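Local coordinates for protein latency-associated nuclear antigen (Murid herpesvirus 4, PDB 4BLG) that probably binds DNA through this C-terminal domain, which pairs with a second copy of itself, at residues A23-D28 and A96-R101; V41-T46 and Y84-F89. One frame throughout, in Å; residues are numbered along the deposited sequence.

Both contacts tie distant parts of one LANA-type DNA-binding domain. Contact 2 is core: it pairs the two central strands of the antiparallel sheet. Contact 1 sits on the helical side of that sheet, with a buried apolar half and a more exposed charged half at a phosphate. Strand 39-45 is the next element after helix 24-27, and helix 93-110 the next after strand 84-90, so each segment of contact 1 adjoins, in sequence, a strand of contact 2. They meet mainly where Leu99 CD2 packs on Val41 and Ser88. Contact 2 rests on backbone hydrogen bonds between strands. In contact 1 the polar link runs through the bound ion.

Contact 1 of 2, residues A23-D28 and A96-R101. With PO4 (phosphate ion), chain D.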
loop_
_atom_site.group_PDB
_atom_site.type_symbol
_atom_site.label_atom_id
_atom_site.label_comp_id
_atom_site.label_asym_id
_atom_site.label_seq_id
_atom_site.Cartn_x
_atom_site.Cartn_y
_atom_site.Cartn_z
ATOM N N ALA A 23 13.514 -16.344 -11.019
ATOM C CA ALA A 23 12.187 -16.207 -11.605
ATOM C C ALA A 23 12.243 -15.338 -12.862
ATOM O O ALA A 23 11.877 -14.168 -12.834
ATOM C CB ALA A 23 11.224 -15.622 -10.582
ATOM N N PRO A 24 12.691 -15.928 -13.981
ATOM C CA PRO A 24 12.971 -15.222 -15.239
ATOM C C PRO A 24 11.788 -14.461 -15.829
ATOM O O PRO A 24 11.955 -13.304 -16.192
ATOM C CB PRO A 24 13.399 -16.346 -16.191
ATOM C CG PRO A 24 13.805 -17.463 -15.312
ATOM C CD PRO A 24 12.975 -17.367 -14.081
ATOM N N ARG A 25 10.629 -15.095 -15.951
ATOM C CA ARG A 25 9.465 -14.418 -16.521
ATOM C C ARG A 25 9.036 -13.244 -15.642
ATOM O O ARG A 25 8.845 -12.129 -16.129
ATOM C CB ARG A 25 8.300 -15.392 -16.715
ATOM C CG ARG A 25 8.527 -16.400 -17.849
ATOM C CD ARG A 25 7.480 -17.518 -17.869
ATOM N NE ARG A 25 7.330 -18.164 -16.566
ATOM C CZ ARG A 25 6.402 -19.071 -16.271
ATOM N NH1 ARG A 25 5.520 -19.461 -17.184
ATOM N NH2 ARG A 25 6.352 -19.591 -15.052
ATOM N N LEU A 26 8.896 -13.494 -14.348
ATOM C CA LEU A 26 8.467 -12.455 -13.422
ATOM C C LEU A 26 9.401 -11.240 -13.450
ATOM O O LEU A 26 8.936 -10.098 -13.438
ATOM C CB LEU A 26 8.370 -13.015 -12.002
ATOM C CG LEU A 26 7.789 -12.064 -10.952
ATOM C CD1 LEU A 26 6.391 -11.603 -11.342
ATOM C CD2 LEU A 26 7.776 -12.721 -9.581
ATOM N N PHE A 27 10.712 -11.478 -13.507
ATOM C CA PHE A 27 11.681 -10.383 -13.404
ATOM C C PHE A 27 12.350 -10.004 -14.713
ATOM O O PHE A 27 13.291 -9.216 -14.722
ATOM C CB PHE A 27 12.737 -10.703 -12.358
ATOM C CG PHE A 27 12.250 -10.531 -10.961
ATOM C CD1 PHE A 27 12.280 -9.288 -10.357
ATOM C CD2 PHE A 27 11.740 -11.605 -10.257
ATOM C CE1 PHE A 27 11.820 -9.121 -9.072
ATOM C CE2 PHE A 27 11.279 -11.446 -8.968
ATOM C CZ PHE A 27 11.319 -10.203 -8.374
ATOM N N ASP A 28 11.864 -10.564 -15.813
ATOM C CA ASP A 28 12.308 -10.151 -17.136
ATOM C C ASP A 28 12.216 -8.633 -17.244
ATOM O O ASP A 28 11.135 -8.069 -17.071
ATOM C CB ASP A 28 11.417 -10.780 -18.204
ATOM C CG ASP A 28 12.062 -10.780 -19.570
ATOM O OD1 ASP A 28 12.958 -9.935 -19.786
ATOM O OD2 ASP A 28 11.677 -11.621 -20.418
ATOM N N ALA A 96 1.805 -13.094 -7.128
ATOM C CA ALA A 96 2.131 -12.559 -5.809
ATOM C C ALA A 96 2.704 -13.655 -4.906
ATOM O O ALA A 96 3.621 -13.404 -4.124
ATOM C CB ALA A 96 0.913 -11.916 -5.159
ATOM N N LYS A 97 2.164 -14.866 -5.021
ATOM C CA LYS A 97 2.620 -15.997 -4.219
ATOM C C LYS A 97 4.087 -16.253 -4.593
ATOM O O LYS A 97 4.956 -16.403 -3.723
ATOM C CB LYS A 97 1.745 -17.241 -4.492
ATOM N NZ LYS A 97 0.673 -22.151 -3.307
ATOM N N LYS A 98 4.346 -16.278 -5.901
ATOM C CA LYS A 98 5.695 -16.529 -6.448
ATOM C C LYS A 98 6.694 -15.456 -5.988
ATOM O O LYS A 98 7.794 -15.765 -5.542
ATOM C CB LYS A 98 5.699 -16.560 -7.990
ATOM C CG LYS A 98 6.920 -17.276 -8.618
ATOM C CD LYS A 98 7.057 -16.947 -10.110
ATOM C CE LYS A 98 6.078 -17.774 -10.951
ATOM N NZ LYS A 98 5.613 -17.076 -12.187
ATOM N N LEU A 99 6.292 -14.197 -6.108
ATOM C CA LEU A 99 7.149 -13.066 -5.799
ATOM C C LEU A 99 7.547 -13.116 -4.341
ATOM O O LEU A 99 8.698 -12.885 -3.988
ATOM C CB LEU A 99 6.407 -11.755 -6.062
ATOM C CG LEU A 99 7.203 -10.520 -5.641
ATOM C CD1 LEU A 99 8.525 -10.479 -6.394
ATOM C CD2 LEU A 99 6.425 -9.240 -5.869
ATOM N N LYS A 100 6.571 -13.405 -3.491
ATOM C CA LYS A 100 6.806 -13.447 -2.060
ATOM C C LYS A 100 7.789 -14.562 -1.734
ATOM O O LYS A 100 8.704 -14.378 -0.932
ATOM C CB LYS A 100 5.494 -13.664 -1.309
ATOM C CG LYS A 100 5.626 -13.529 0.188
ATOM C CD LYS A 100 4.363 -13.951 0.893
ATOM C CE LYS A 100 4.541 -13.915 2.394
ATOM N NZ LYS A 100 4.002 -15.141 3.033
ATOM N N ARG A 101 7.589 -15.720 -2.350
ATOM C CA ARG A 101 8.434 -16.883 -2.107
ATOM C C ARG A 101 9.894 -16.600 -2.431
ATOM O O ARG A 101 10.796 -16.941 -1.657
ATOM C CB ARG A 101 7.968 -18.065 -2.953
ATOM C CG ARG A 101 8.741 -19.359 -2.706
ATOM C CD ARG A 101 8.061 -20.515 -3.429
ATOM N NE ARG A 101 6.758 -20.685 -2.808
ATOM C CZ ARG A 101 5.585 -20.601 -3.428
ATOM N NH1 ARG A 101 5.486 -20.422 -4.739
ATOM N NH2 ARG A 101 4.475 -20.727 -2.725
HETATM P P PO4 D . 9.142 -17.483 -13.574
HETATM O O1 PO4 D . 9.896 -18.476 -12.730
HETATM O O2 PO4 D . 9.232 -16.104 -12.966
HETATM O O3 PO4 D . 9.703 -17.399 -14.967
HETATM O O4 PO4 D . 7.698 -17.907 -13.630
#
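Leu26, in the short and weakly bonded helix 24-27, faces Leu99 of helix 93-110 with their CA atoms 7.8 Å apart, and Ala23 similarly faces Lys98. The apolar part is small. Leu26 CD2 lies against the backbone of the long helix, 3.8 Å from Leu99 CA. With CG anti to the backbone N (chi1 175°), the Leu99 side chain extends so that CD1 comes 3.4 Å from Phe27 CZ. These two side chains cross at about a right angle. Val63 touches both leucines. The polar part is built round a phosphate ion, probably from the crystallisation liquor. Arg25 N and NE both donate to its O3, at 2.7 Å from N. Arg25 NH2 donates to O4 at 2.6 Å, with O4 near the guanidinium plane at its edge. Leu26 N gives O2 a fairly straight bond of 3.0 Å (167° at the hydrogen). Lys98 reaches in from the other helix, bent at chi3 and chi4, and its NZ meets O4 at 2.7 Å. That NZ also bonds Gln95. The anion probably offsets the two positive charges, whose NH2 and NZ lie 3.9 Å apart. The site is thus consistent with anion binding; here the phosphate bridges the two helices.

Contact 2 of 2, residues V41-T46 and Y84-F89; sequences VMFSST and YYLLSF
Val41 and Ser88 form an antiparallel hydrogen-bonded pair between the two central strands of the sheet. Val41 N to Ser88 O is 2.9 Å, and Ser88 N returns a bond to Val41 O. Phe43 with Leu86 and Ser45 with Tyr84 are paired in the same way, making six bonds in all. CA-H...O contacts add to the pairing, including Tyr85 CA to Phe43 O at 3.2 Å. The backbones of Met42 and Ser44 bond outward to strand 115-122. Those of Tyr85 and Leu87 bond to strand 64-70, and Leu87 N also bonds Thr66 OG1.

Met42 and Tyr85 lie on one face. Met42 SD is 5.1 Å from the Tyr85 ring centroid, an oblique Met-aromatic contact. The methionine chain is extended to SD and bent at chi3 (-78°), and its CE comes 4.0 Å from Tyr85 CD2. Tyr85 OH bonds Tyr85 OH of the second subunit. On the other face, Ser88 OG and Leu86 CD1 both sit at the edge of the Phe43 ring, OG 3.6 Å from CE2. Ser65 OG is the polar partner of Ser88 OG, while Ser45 OG bonds both Ser113 OG and His47 N. The backbone bonds described thus link each strand to neighbours on both sides. On one face Val41, Phe43 and Ser88 pack on helix 93-110, and Phe43, Tyr84 and Leu86 on helix 48-57, while the Met42 and Tyr85 face contributes to the dimer interface.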
loop_
_atom_site.group_PDB
_atom_site.type_symbol
_atom_site.label_atom_id
_atom_site.label_comp_id
_atom_site.label_asym_id
_atom_site.label_seq_id
_atom_site.Cartn_x
_atom_site.Cartn_y
_atom_site.Cartn_z
ATOM N N VAL A 41 2.622 -7.543 -3.137
ATOM C CA VAL A 41 3.176 -7.979 -1.877
ATOM C C VAL A 41 3.638 -6.741 -1.137
ATOM O O VAL A 41 4.379 -5.915 -1.677
ATOM C CB VAL A 41 4.358 -8.947 -2.059
ATOM C CG1 VAL A 41 4.823 -9.461 -0.700
ATOM C CG2 VAL A 41 3.964 -10.112 -2.962
ATOM N N MET A 42 3.166 -6.587 0.088
ATOM C CA MET A 42 3.722 -5.585 0.976
ATOM C C MET A 42 4.937 -6.176 1.669
ATOM O O MET A 42 4.822 -7.156 2.409
ATOM C CB MET A 42 2.693 -5.148 2.019
ATOM C CG MET A 42 3.226 -4.072 2.969
ATOM S SD MET A 42 2.014 -3.538 4.188
ATOM C CE MET A 42 1.000 -2.455 3.178
ATOM N N PHE A 43 6.100 -5.584 1.416
ATOM C CA PHE A 43 7.305 -5.956 2.135
ATOM C C PHE A 43 7.547 -4.889 3.186
ATOM O O PHE A 43 7.572 -3.714 2.864
ATOM C CB PHE A 43 8.516 -6.049 1.200
ATOM C CG PHE A 43 8.432 -7.166 0.210
ATOM C CD1 PHE A 43 8.649 -8.483 0.606
ATOM C CD2 PHE A 43 8.158 -6.903 -1.125
ATOM C CE1 PHE A 43 8.571 -9.521 -0.313
ATOM C CE2 PHE A 43 8.081 -7.927 -2.044
ATOM C CZ PHE A 43 8.285 -9.243 -1.641
ATOM N N SER A 44 7.733 -5.306 4.434
ATOM C CA SER A 44 7.868 -4.378 5.537
ATOM C C SER A 44 9.040 -4.736 6.441
ATOM O O SER A 44 9.518 -5.870 6.454
ATOM C CB SER A 44 6.575 -4.354 6.348
ATOM O OG SER A 44 6.267 -5.643 6.841
ATOM N N SER A 45 9.489 -3.752 7.209
ATOM C CA SER A 45 10.666 -3.910 8.038
ATOM C C SER A 45 10.927 -2.620 8.798
ATOM O O SER A 45 10.575 -1.550 8.330
ATOM C CB SER A 45 11.866 -4.237 7.154
ATOM O OG SER A 45 13.072 -3.982 7.833
ATOM N N THR A 46 11.554 -2.722 9.962
ATOM C CA THR A 46 11.902 -1.539 10.750
ATOM C C THR A 46 13.200 -0.910 10.256
ATOM O O THR A 46 13.635 0.133 10.765
ATOM C CB THR A 46 12.076 -1.877 12.241
ATOM O OG1 THR A 46 13.117 -2.845 12.398
ATOM C CG2 THR A 46 10.781 -2.419 12.838
ATOM N N TYR A 84 8.565 0.460 8.312
ATOM C CA TYR A 84 8.521 0.906 6.926
ATOM C C TYR A 84 7.961 -0.187 6.023
ATOM O O TYR A 84 7.891 -1.343 6.412
ATOM C CB TYR A 84 9.907 1.322 6.470
ATOM C CG TYR A 84 10.538 2.373 7.354
ATOM C CD1 TYR A 84 11.274 2.014 8.473
ATOM C CD2 TYR A 84 10.398 3.716 7.073
ATOM C CE1 TYR A 84 11.857 2.968 9.281
ATOM C CE2 TYR A 84 10.975 4.680 7.879
ATOM C CZ TYR A 84 11.701 4.301 8.980
ATOM O OH TYR A 84 12.276 5.264 9.776
ATOM N N TYR A 85 7.531 0.195 4.823
ATOM C CA TYR A 85 6.957 -0.761 3.883
ATOM C C TYR A 85 7.114 -0.281 2.460
ATOM O O TYR A 85 7.406 0.874 2.215
ATOM C CB TYR A 85 5.466 -0.978 4.155
ATOM C CG TYR A 85 4.575 0.079 3.528
ATOM C CD1 TYR A 85 4.263 1.251 4.210
ATOM C CD2 TYR A 85 4.042 -0.098 2.254
ATOM C CE1 TYR A 85 3.445 2.222 3.635
ATOM C CE2 TYR A 85 3.223 0.861 1.677
ATOM C CZ TYR A 85 2.930 2.019 2.370
ATOM O OH TYR A 85 2.116 2.970 1.793
ATOM N N LEU A 86 6.917 -1.195 1.522
ATOM C CA LEU A 86 6.709 -0.831 0.136
ATOM C C LEU A 86 5.783 -1.872 -0.451
ATOM O O LEU A 86 5.597 -2.939 0.124
ATOM C CB LEU A 86 8.023 -0.756 -0.647
ATOM C CG LEU A 86 8.882 -2.017 -0.800
ATOM C CD1 LEU A 86 8.255 -3.037 -1.730
ATOM C CD2 LEU A 86 10.250 -1.622 -1.325
ATOM N N LEU A 87 5.190 -1.533 -1.584
ATOM C CA LEU A 87 4.277 -2.412 -2.287
ATOM C C LEU A 87 4.883 -2.788 -3.619
ATOM O O LEU A 87 5.412 -1.933 -4.322
ATOM C CB LEU A 87 2.946 -1.699 -2.531
ATOM C CG LEU A 87 2.075 -1.464 -1.302
ATOM C CD1 LEU A 87 0.863 -0.631 -1.683
ATOM C CD2 LEU A 87 1.651 -2.791 -0.708
ATOM N N SER A 88 4.801 -4.067 -3.961
ATOM C CA SER A 88 5.292 -4.552 -5.239
ATOM C C SER A 88 4.098 -5.120 -5.947
ATOM O O SER A 88 3.572 -6.152 -5.541
ATOM C CB SER A 88 6.357 -5.640 -5.055
ATOM O OG SER A 88 7.442 -5.185 -4.269
ATOM N N PHE A 89 3.659 -4.436 -6.998
ATOM C CA PHE A 89 2.444 -4.816 -7.705
ATOM C C PHE A 89 2.722 -5.866 -8.774
ATOM O O PHE A 89 3.733 -5.793 -9.474
ATOM C CB PHE A 89 1.805 -3.583 -8.341
ATOM C CG PHE A 89 1.449 -2.515 -7.352
ATOM C CD1 PHE A 89 0.253 -2.571 -6.654
ATOM C CD2 PHE A 89 2.307 -1.457 -7.116
ATOM C CE1 PHE A 89 -0.077 -1.589 -5.729
ATOM C CE2 PHE A 89 1.985 -0.475 -6.195
ATOM C CZ PHE A 89 0.788 -0.538 -5.504
#